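Local coordinates for FrnE protein (Deinococcus radiodurans, PDB 5CO3) that probably works as a cytoplasmic thiol-disulfide oxidoreductase of the DsbA-like branch of the thioredoxin superfamily, at residues K29-S34 and A93-E98; K105-F110 and G140-D145; E130-A135 and Q150-E155. All coordinates share one frame; numbering follows the deposited sequence. Where two conformers were deposited one is given.

Contact 1 of 3, residues K29-S34 and A93-E98; sequences KRRFES and AQEGLE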
loop_
_atom_site.group_PDB
_atom_site.type_symbol
_atom_site.label_atom_id
_atom_site.label_comp_id
_atom_site.label_asym_id
_atom_site.label_seq_id
_atom_site.Cartn_x
_atom_site.Cartn_y
_atom_site.Cartn_z
ATOM N N LYS A 29 4.755 1.975 -4.436
ATOM C CA LYS A 29 4.777 3.112 -3.531
ATOM C C LYS A 29 5.830 4.117 -4.000
ATOM O O LYS A 29 5.578 5.330 -4.011
ATOM C CB LYS A 29 5.052 2.661 -2.096
ATOM C CG LYS A 29 5.021 3.775 -1.037
ATOM C CD LYS A 29 5.205 3.189 0.378
ATOM C CE LYS A 29 4.857 4.191 1.465
ATOM N NZ LYS A 29 5.839 5.314 1.534
ATOM N N ARG A 30 6.996 3.617 -4.397
ATOM C CA ARG A 30 8.048 4.502 -4.911
ATOM C C ARG A 30 7.625 5.179 -6.216
ATOM O O ARG A 30 7.843 6.386 -6.410
ATOM C CB ARG A 30 9.358 3.735 -5.120
ATOM C CG ARG A 30 10.102 3.404 -3.813
ATOM C CD ARG A 30 10.661 4.673 -3.159
ATOM N NE ARG A 30 10.935 4.442 -1.744
ATOM C CZ ARG A 30 12.114 4.068 -1.254
ATOM N NH1 ARG A 30 13.152 3.906 -2.060
ATOM N NH2 ARG A 30 12.259 3.856 0.048
ATOM N N ARG A 31 7.013 4.416 -7.115
ATOM C CA ARG A 31 6.606 4.994 -8.402
ATOM C C ARG A 31 5.515 6.032 -8.212
ATOM O O ARG A 31 5.524 7.063 -8.888
ATOM C CB ARG A 31 6.144 3.900 -9.368
ATOM C CG ARG A 31 7.284 2.970 -9.761
ATOM C CD ARG A 31 6.860 1.892 -10.720
ATOM N NE ARG A 31 8.012 1.102 -11.139
ATOM C CZ ARG A 31 7.952 0.113 -12.026
ATOM N NH1 ARG A 31 6.796 -0.204 -12.588
ATOM N NH2 ARG A 31 9.047 -0.553 -12.353
ATOM N N PHE A 32 4.597 5.785 -7.277
ATOM C CA PHE A 32 3.580 6.776 -6.963
ATOM C C PHE A 32 4.218 8.034 -6.354
ATOM O O PHE A 32 3.820 9.161 -6.665
ATOM C CB PHE A 32 2.522 6.209 -6.007
ATOM C CG PHE A 32 1.538 7.251 -5.536
ATOM C CD1 PHE A 32 0.543 7.709 -6.383
ATOM C CD2 PHE A 32 1.632 7.793 -4.263
ATOM C CE1 PHE A 32 -0.355 8.687 -5.967
ATOM C CE2 PHE A 32 0.742 8.766 -3.840
ATOM C CZ PHE A 32 -0.256 9.217 -4.695
ATOM N N GLU A 33 5.212 7.833 -5.490
ATOM C CA GLU A 33 5.900 8.958 -4.858
ATOM C C GLU A 33 6.653 9.791 -5.908
ATOM O O GLU A 33 6.680 11.026 -5.819
ATOM C CB GLU A 33 6.826 8.451 -3.743
ATOM C CG GLU A 33 6.051 8.134 -2.469
ATOM C CD GLU A 33 6.821 7.295 -1.467
ATOM O OE1 GLU A 33 7.956 6.872 -1.767
ATOM O OE2 GLU A 33 6.269 7.052 -0.369
ATOM N N SER A 34 7.218 9.137 -6.923
ATOM C CA SER A 34 7.842 9.853 -8.048
ATOM C C SER A 34 6.807 10.691 -8.801
ATOM O O SER A 34 7.061 11.854 -9.151
ATOM C CB SER A 34 8.529 8.871 -9.008
ATOM O OG SER A 34 9.107 9.524 -10.138
ATOM N N ALA A 93 15.620 -2.117 -7.312
ATOM C CA ALA A 93 16.857 -1.372 -7.133
ATOM C C ALA A 93 16.763 -0.038 -7.855
ATOM O O ALA A 93 17.342 0.957 -7.416
ATOM C CB ALA A 93 18.063 -2.173 -7.639
ATOM N N GLN A 94 16.015 -0.018 -8.956
ATOM C CA GLN A 94 15.838 1.206 -9.742
ATOM C C GLN A 94 14.961 2.232 -9.015
ATOM O O GLN A 94 14.965 3.412 -9.358
ATOM C CB GLN A 94 15.235 0.881 -11.109
ATOM C CG GLN A 94 16.154 0.074 -12.003
ATOM C CD GLN A 94 17.477 0.770 -12.256
ATOM O OE1 GLN A 94 18.512 0.352 -11.739
ATOM N NE2 GLN A 94 17.455 1.832 -13.065
ATOM N N GLU A 95 14.224 1.776 -8.007
ATOM C CA GLU A 95 13.423 2.655 -7.161
ATOM C C GLU A 95 14.170 3.033 -5.891
ATOM O O GLU A 95 13.605 3.663 -5.001
ATOM C CB GLU A 95 12.100 1.986 -6.775
ATOM C CG GLU A 95 11.297 1.469 -7.938
ATOM C CD GLU A 95 10.833 2.571 -8.879
ATOM O OE1 GLU A 95 10.685 3.731 -8.429
ATOM O OE2 GLU A 95 10.625 2.264 -10.068
ATOM N N GLY A 96 15.427 2.615 -5.796
ATOM C CA GLY A 96 16.216 2.841 -4.598
ATOM C C GLY A 96 15.909 1.870 -3.461
ATOM O O GLY A 96 16.123 2.210 -2.300
ATOM N N LEU A 97 15.395 0.680 -3.795
ATOM C CA LEU A 97 15.071 -0.345 -2.810
ATOM C C LEU A 97 16.056 -1.500 -2.905
ATOM O O LEU A 97 16.261 -2.048 -3.984
ATOM C CB LEU A 97 13.647 -0.879 -3.014
ATOM C CG LEU A 97 12.516 0.151 -2.977
ATOM C CD1 LEU A 97 11.223 -0.460 -3.492
ATOM C CD2 LEU A 97 12.329 0.695 -1.552
ATOM N N GLU A 98 16.651 -1.878 -1.781
ATOM C CA GLU A 98 17.571 -3.007 -1.776
ATOM C C GLU A 98 16.903 -4.184 -1.087
ATOM O O GLU A 98 16.905 -4.287 0.140
ATOM C CB GLU A 98 18.880 -2.637 -1.087
ATOM C CG GLU A 98 19.965 -3.693 -1.217
ATOM C CD GLU A 98 21.342 -3.114 -1.013
ATOM O OE1 GLU A 98 21.764 -2.990 0.152
ATOM O OE2 GLU A 98 21.994 -2.772 -2.018
HETATM O O HOH W 1 11.687 0.234 -11.269
#

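Contact 2 of 3, residues K105-F110 and G140-D145; sequences KLANTF and GQNVND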
loop_
_atom_site.group_PDB
_atom_site.type_symbol
_atom_site.label_atom_id
_atom_site.label_comp_id
_atom_site.label_asym_id
_atom_site.label_seq_id
_atom_site.Cartn_x
_atom_site.Cartn_y
_atom_site.Cartn_z
ATOM N N LYS A 105 10.750 -13.325 5.829
ATOM C CA LYS A 105 9.989 -14.196 6.740
ATOM C C LYS A 105 8.543 -14.210 6.282
ATOM O O LYS A 105 7.874 -13.166 6.274
ATOM C CB LYS A 105 10.103 -13.694 8.173
ATOM C CG LYS A 105 11.536 -13.530 8.636
ATOM C CD LYS A 105 12.288 -14.855 8.672
ATOM C CE LYS A 105 13.659 -14.672 9.343
ATOM N NZ LYS A 105 14.504 -13.650 8.605
ATOM N N LEU A 106 8.062 -15.380 5.866
ATOM C CA LEU A 106 6.730 -15.465 5.274
ATOM C C LEU A 106 5.663 -15.440 6.358
ATOM O O LEU A 106 5.114 -16.480 6.745
ATOM C CB LEU A 106 6.604 -16.724 4.411
ATOM C CG LEU A 106 7.485 -16.757 3.160
ATOM C CD1 LEU A 106 7.366 -18.117 2.468
ATOM C CD2 LEU A 106 7.112 -15.637 2.208
ATOM N N ALA A 107 5.379 -14.234 6.835
ATOM C CA ALA A 107 4.497 -14.011 7.970
ATOM C C ALA A 107 3.092 -13.621 7.528
ATOM O O ALA A 107 2.914 -12.951 6.499
ATOM C CB ALA A 107 5.085 -12.915 8.883
ATOM N N ASN A 108 2.096 -14.033 8.311
ATOM C CA ASN A 108 0.738 -13.507 8.166
ATOM C C ASN A 108 0.785 -12.013 8.482
ATOM O O ASN A 108 1.360 -11.638 9.496
ATOM C CB ASN A 108 -0.230 -14.248 9.111
ATOM C CG ASN A 108 -1.674 -13.796 8.943
ATOM O OD1 ASN A 108 -2.022 -12.666 9.284
ATOM N ND2 ASN A 108 -2.524 -14.682 8.423
ATOM N N THR A 109 0.195 -11.168 7.628
ATOM C CA THR A 109 0.337 -9.705 7.767
ATOM C C THR A 109 -0.842 -8.985 8.439
ATOM O O THR A 109 -0.881 -7.752 8.463
ATOM C CB THR A 109 0.578 -9.032 6.386
ATOM O OG1 THR A 109 -0.494 -9.345 5.485
ATOM C CG2 THR A 109 1.898 -9.519 5.793
ATOM N N PHE A 110 -1.779 -9.745 9.014
ATOM C CA PHE A 110 -2.994 -9.166 9.599
ATOM C C PHE A 110 -2.671 -8.137 10.690
ATOM O O PHE A 110 -3.192 -7.006 10.667
ATOM C CB PHE A 110 -3.887 -10.284 10.163
ATOM C CG PHE A 110 -5.258 -9.829 10.614
ATOM C CD1 PHE A 110 -6.043 -9.011 9.816
ATOM C CD2 PHE A 110 -5.789 -10.283 11.821
ATOM C CE1 PHE A 110 -7.310 -8.613 10.230
ATOM C CE2 PHE A 110 -7.062 -9.892 12.231
ATOM C CZ PHE A 110 -7.824 -9.065 11.435
ATOM N N GLY A 140 14.535 -8.746 6.774
ATOM C CA GLY A 140 14.324 -10.102 7.278
ATOM C C GLY A 140 13.545 -10.167 8.580
ATOM O O GLY A 140 13.705 -11.121 9.367
ATOM N N GLN A 141 12.708 -9.159 8.823
ATOM C CA GLN A 141 11.918 -9.102 10.058
ATOM C C GLN A 141 10.603 -9.871 9.911
ATOM O O GLN A 141 10.035 -9.965 8.825
ATOM C CB GLN A 141 11.632 -7.651 10.464
ATOM C CG GLN A 141 12.857 -6.742 10.393
ATOM C CD GLN A 141 12.992 -5.829 11.595
ATOM O OE1 GLN A 141 12.647 -6.211 12.719
ATOM N NE2 GLN A 141 13.514 -4.613 11.373
ATOM N N ASN A 142 10.150 -10.452 11.021
ATOM C CA ASN A 142 8.881 -11.158 11.069
ATOM C C ASN A 142 7.765 -10.195 11.474
ATOM O O ASN A 142 7.652 -9.845 12.652
ATOM C CB ASN A 142 8.988 -12.319 12.056
ATOM C CG ASN A 142 7.664 -13.019 12.303
ATOM O OD1 ASN A 142 6.640 -12.703 11.699
ATOM N ND2 ASN A 142 7.692 -14.009 13.198
ATOM N N VAL A 143 6.946 -9.758 10.516
ATOM C CA VAL A 143 5.921 -8.754 10.834
ATOM C C VAL A 143 4.638 -9.336 11.479
ATOM O O VAL A 143 3.653 -8.626 11.684
ATOM C CB VAL A 143 5.557 -7.935 9.578
ATOM C CG1 VAL A 143 6.823 -7.271 9.012
ATOM C CG2 VAL A 143 4.866 -8.809 8.533
ATOM N N ASN A 144 4.652 -10.634 11.791
ATOM C CA ASN A 144 3.590 -11.235 12.602
ATOM C C ASN A 144 3.960 -11.199 14.079
ATOM O O ASN A 144 3.128 -11.433 14.942
ATOM C CB ASN A 144 3.338 -12.686 12.170
ATOM C CG ASN A 144 2.320 -13.394 13.055
ATOM O OD1 ASN A 144 2.662 -14.236 13.894
ATOM N ND2 ASN A 144 1.061 -13.041 12.881
ATOM N N ASP A 145 5.226 -10.911 14.361
ATOM C CA ASP A 145 5.741 -10.966 15.730
ATOM C C ASP A 145 5.482 -9.664 16.505
ATOM O O ASP A 145 5.828 -8.584 16.033
ATOM C CB ASP A 145 7.234 -11.278 15.705
ATOM C CG ASP A 145 7.833 -11.349 17.092
ATOM O OD1 ASP A 145 7.520 -12.308 17.826
ATOM O OD2 ASP A 145 8.623 -10.447 17.441
HETATM O O HOH W 2 10.995 -10.524 6.339
HETATM O O HOH W 3 7.599 -10.854 7.868
HETATM O O HOH W 4 1.293 -9.253 10.869
HETATM O O HOH W 5 -1.004 -11.454 11.729
#

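Contact 3 of 3, residues E130-A135 and Q150-E155; sequences ERLLRA and QKLAAE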
loop_
_atom_site.group_PDB
_atom_site.type_symbol
_atom_site.label_atom_id
_atom_site.label_comp_id
_atom_site.label_asym_id
_atom_site.label_seq_id
_atom_site.Cartn_x
_atom_site.Cartn_y
_atom_site.Cartn_z
ATOM N N GLU A 130 5.553 2.382 5.117
ATOM C CA GLU A 130 6.930 2.406 4.636
ATOM C C GLU A 130 7.865 1.544 5.498
ATOM O O GLU A 130 8.612 0.712 4.976
ATOM C CB GLU A 130 7.423 3.857 4.597
ATOM C CG GLU A 130 8.903 4.025 4.291
ATOM C CD GLU A 130 9.216 3.848 2.815
ATOM O OE1 GLU A 130 8.296 3.994 1.981
ATOM O OE2 GLU A 130 10.381 3.560 2.489
ATOM N N ARG A 131 7.799 1.741 6.816
ATOM C CA ARG A 131 8.641 1.006 7.759
ATOM C C ARG A 131 8.410 -0.488 7.671
ATOM O O ARG A 131 9.364 -1.261 7.670
ATOM C CB ARG A 131 8.378 1.473 9.189
ATOM C CG ARG A 131 9.376 0.885 10.199
ATOM C CD ARG A 131 10.782 1.402 9.895
ATOM N NE ARG A 131 11.859 0.691 10.593
ATOM C CZ ARG A 131 12.443 -0.421 10.148
ATOM N NH1 ARG A 131 12.025 -1.004 9.022
ATOM N NH2 ARG A 131 13.432 -0.966 10.840
ATOM N N LEU A 132 7.139 -0.891 7.593
ATOM C CA LEU A 132 6.792 -2.304 7.484
ATOM C C LEU A 132 7.271 -2.914 6.163
ATOM O O LEU A 132 7.790 -4.025 6.147
ATOM C CB LEU A 132 5.280 -2.496 7.652
ATOM C CG LEU A 132 4.890 -2.342 9.116
ATOM C CD1 LEU A 132 3.409 -2.028 9.231
ATOM C CD2 LEU A 132 5.248 -3.625 9.906
ATOM N N LEU A 133 7.119 -2.178 5.067
ATOM C CA LEU A 133 7.591 -2.685 3.781
ATOM C C LEU A 133 9.100 -2.941 3.820
ATOM O O LEU A 133 9.579 -3.971 3.340
ATOM C CB LEU A 133 7.231 -1.703 2.648
ATOM C CG LEU A 133 5.734 -1.669 2.304
ATOM C CD1 LEU A 133 5.407 -0.447 1.424
ATOM C CD2 LEU A 133 5.329 -2.972 1.608
ATOM N N ARG A 134 9.843 -2.007 4.407
ATOM C CA ARG A 134 11.285 -2.159 4.534
ATOM C C ARG A 134 11.644 -3.335 5.451
ATOM O O ARG A 134 12.523 -4.143 5.142
ATOM C CB ARG A 134 11.909 -0.857 5.053
ATOM C CG ARG A 134 13.432 -0.869 5.102
ATOM C CD ARG A 134 13.979 0.470 5.602
ATOM N NE ARG A 134 14.654 0.313 6.886
ATOM C CZ ARG A 134 14.544 1.150 7.914
ATOM N NH1 ARG A 134 13.778 2.237 7.829
ATOM N NH2 ARG A 134 15.208 0.899 9.035
ATOM N N ALA A 135 10.943 -3.434 6.574
ATOM C CA ALA A 135 11.190 -4.517 7.519
ATOM C C ALA A 135 10.979 -5.880 6.862
ATOM O O ALA A 135 11.724 -6.818 7.103
ATOM C CB ALA A 135 10.286 -4.370 8.724
ATOM N N GLN A 150 6.047 -3.797 17.719
ATOM C CA GLN A 150 6.170 -2.733 18.709
ATOM C C GLN A 150 7.423 -1.908 18.436
ATOM O O GLN A 150 7.385 -0.678 18.483
ATOM C CB GLN A 150 6.212 -3.294 20.136
ATOM C CG GLN A 150 6.415 -2.208 21.184
ATOM C CD GLN A 150 6.455 -2.746 22.603
ATOM O OE1 GLN A 150 7.036 -3.787 22.872
ATOM N NE2 GLN A 150 5.826 -2.035 23.510
ATOM N N LYS A 151 8.519 -2.600 18.135
ATOM C CA LYS A 151 9.794 -1.963 17.819
ATOM C C LYS A 151 9.673 -1.056 16.593
ATOM O O LYS A 151 10.112 0.079 16.618
ATOM C CB LYS A 151 10.874 -3.021 17.584
ATOM C CG LYS A 151 12.234 -2.464 17.201
ATOM C CD LYS A 151 13.180 -3.558 16.734
ATOM C CE LYS A 151 12.705 -4.214 15.433
ATOM N NZ LYS A 151 13.624 -5.315 15.007
ATOM N N LEU A 152 9.062 -1.578 15.535
ATOM C CA LEU A 152 8.839 -0.786 14.316
ATOM C C LEU A 152 7.962 0.432 14.575
ATOM O O LEU A 152 8.242 1.522 14.064
ATOM C CB LEU A 152 8.218 -1.662 13.229
ATOM C CG LEU A 152 9.092 -2.837 12.768
ATOM C CD1 LEU A 152 8.335 -3.670 11.777
ATOM C CD2 LEU A 152 10.402 -2.336 12.154
ATOM N N ALA A 153 6.908 0.257 15.371
ATOM C CA ALA A 153 6.072 1.374 15.799
ATOM C C ALA A 153 6.899 2.457 16.506
ATOM O O ALA A 153 6.716 3.647 16.262
ATOM C CB ALA A 153 4.947 0.883 16.708
ATOM N N ALA A 154 7.819 2.039 17.370
ATOM C CA ALA A 154 8.669 2.978 18.085
ATOM C C ALA A 154 9.564 3.748 17.125
ATOM O O ALA A 154 9.729 4.969 17.265
ATOM C CB ALA A 154 9.507 2.255 19.121
ATOM N N GLU A 155 10.122 3.048 16.145
ATOM C CA GLU A 155 11.048 3.670 15.203
ATOM C C GLU A 155 10.337 4.712 14.366
ATOM O O GLU A 155 10.955 5.660 13.911
ATOM C CB GLU A 155 11.705 2.621 14.312
ATOM C CG GLU A 155 12.582 1.634 15.087
ATOM C CD GLU A 155 13.340 0.665 14.195
ATOM O OE1 GLU A 155 13.328 0.840 12.962
ATOM O OE2 GLU A 155 13.966 -0.266 14.736
HETATM O O HOH W 6 15.128 2.433 11.391
#

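Contact 1 of 3, residues K29-S34 and A93-E98
Glu-95 OE2 is gripped from two directions: Arg-31 NE donates to it over 3.1 Å in a salt bridge, and a water donates to the same oxygen at 2.6 Å while accepting from Arg-31 NH2. The N-H of Arg-31 NE aims almost straight, at 165°, and OE2 lies in the guanidinium plane; seen from the acid, however, the nitrogen stands above the carboxylate plane, and the two flat groups are turned 62° apart. Arg-31 reaches this position with a chain extended from CG to NE, whereas Glu-95 bends at chi2 (-64°), which lays its carboxylate beside Arg-31 CG.

Arg-30 serves the backbone of the same turn. Its chain also bends at chi2, runs alongside Glu-95 with the two chains heading opposite ways, and brings NH1 to the carbonyl Glu-95 O at 3.0 Å, in the guanidinium plane; a second, weak bond runs from NH1 to Gly-96 O. Leu-97 CD2 covers one face of this guanidinium, 3.4 Å from Arg-30 CZ, and NH2 turns to Glu-130 on helix 125-137.

Both carbonyls lie in the turn that closes helix 78-93, where Gly-96 takes up positive phi. From helix 23-38, which starts at the CxxC sequence of the thioredoxin fold, Arg-30 holds the carbonyls and Arg-31 the Glu-95 carboxylate of a Schellman motif in the helical region inserted in DsbA-like proteins.

Contact 2 of 3, residues K105-F110 and G140-D145
Strand 106-107, paired antiparallel with 61-62, meets the loop between helices 125-137 and 146-156, each side containing an Asx turn, and water fills in much of their polar pairing. Ala-107 CB packs against the Asx turn of the loop: it lies 3.2 Å from Asn-142 OD1, the oxygen that accepts from Asn-144 N, and also touches Asn-144 CB. With CG anti to the backbone N (chi1 173°), Asn-142 can fold its amide oxygen back over its own chain, where the donor stands above the carbonyl plane. In the other Asx turn Asn-108 OD1 accepts from Phe-110 N, while Asn-108 ND2 donates to Ala-58 O.

The side chains of Thr-109 and Val-143 run side by side, their CG2 methyls 4.1 Å apart; Thr-109 OG1 is turned to Asp-19. Between the backbones, one water donates to both Lys-105 O and Gln-141 O and accepts from Val-143 N, and another links Lys-105 N to Gln-141 O. The direct hydrogen bond across the contact comes from Lys-105, whose chain bends at chi2 and again at chi4 (-59°) to wrap Gly-140; CG passes 3.3 Å from Gly-140 O before NZ closes on that oxygen at 2.8 Å, tilted 22° from the carbonyl plane.

Contact 3 of 3, residues E130-A135 and Q150-E155
Arg-131 and Glu-155 meet through a single oxygen. Arg-131 NE and Arg-131 NH2 both donate to Glu-155 OE1, each at 2.8 Å, a side-on grip that spends two N-H groups on one atom. OE1 sits in the guanidinium plane, and both nitrogens approach it from the same face of the carboxylate, NE on the anti side and NH2 on the syn side. The acid is tilted by 35° against the guanidinium. Because both N-H groups go to one oxygen, the bridge is bifurcated at the acceptor rather than matched two by two, and its bonds are bent.

Arg-131 leaves its helix with CG anti to the backbone N and then kinks at chi2 (65°), a bend that sets its guanidinium flat over Leu-152. Leu-152 CD2 lies over the centre of that face, 3.4 Å from Arg-131 CZ. Across the opposite face comes the guanidinium of Arg-134, offset toward the rim; its NH2 reaches OE1 through a water, and its NE pairs with Glu-139. Glu-139 also takes Arg-131 NH1, so Glu-155 and Glu-139 together probably offset the charge of the two closely placed arginines.

Segments 130-135 and 150-155, from two helices of the helical region characteristic of DsbA-like proteins, pack at a steep angle, 130° between their directions, with their axes 10.1 Å apart.

Leu-152 carries the apolar half of the interface by splitting its two methyls. CD2 is spent on the arginine, while CD1 drops between Leu-132 CD2, at 3.6 Å, and Ala-135 CB, at 3.7 Å. Leu-132 CB does not aim straight at helix 146-156, yet its CD2 reaches Leu-152; it also packs on Ala-112 and Ile-116 of helix 110-121. Glu-155, with its chain extended beyond CG, holds its carboxylate at the exposed side of the interface.

In the fold
Helix 125-137 ties the set together. Contacts 1 and 3 have centres 18 Å apart yet touch through Glu-130, whose OE1 takes Lys-29 NZ at 2.8 Å and whose OE2 takes Arg-30 NH2 at 3.1 Å. Contacts 2 and 3 lie closer, centres 11 Å apart, and their segments alternate along the chain; Gln-141 links them, its OE1 probably hydrogen-bonded to Lys-151 NZ at 2.6 Å and its N to Ala-135 O of helix 125-137 at 3.1 Å. Contacts 1 and 2 do not touch, their nearest atoms being about 8 Å apart. Segment 29-34 lies on the helix beginning near Cys-22 and Cys-25, a disulfide known in this protein but not formed in this structure.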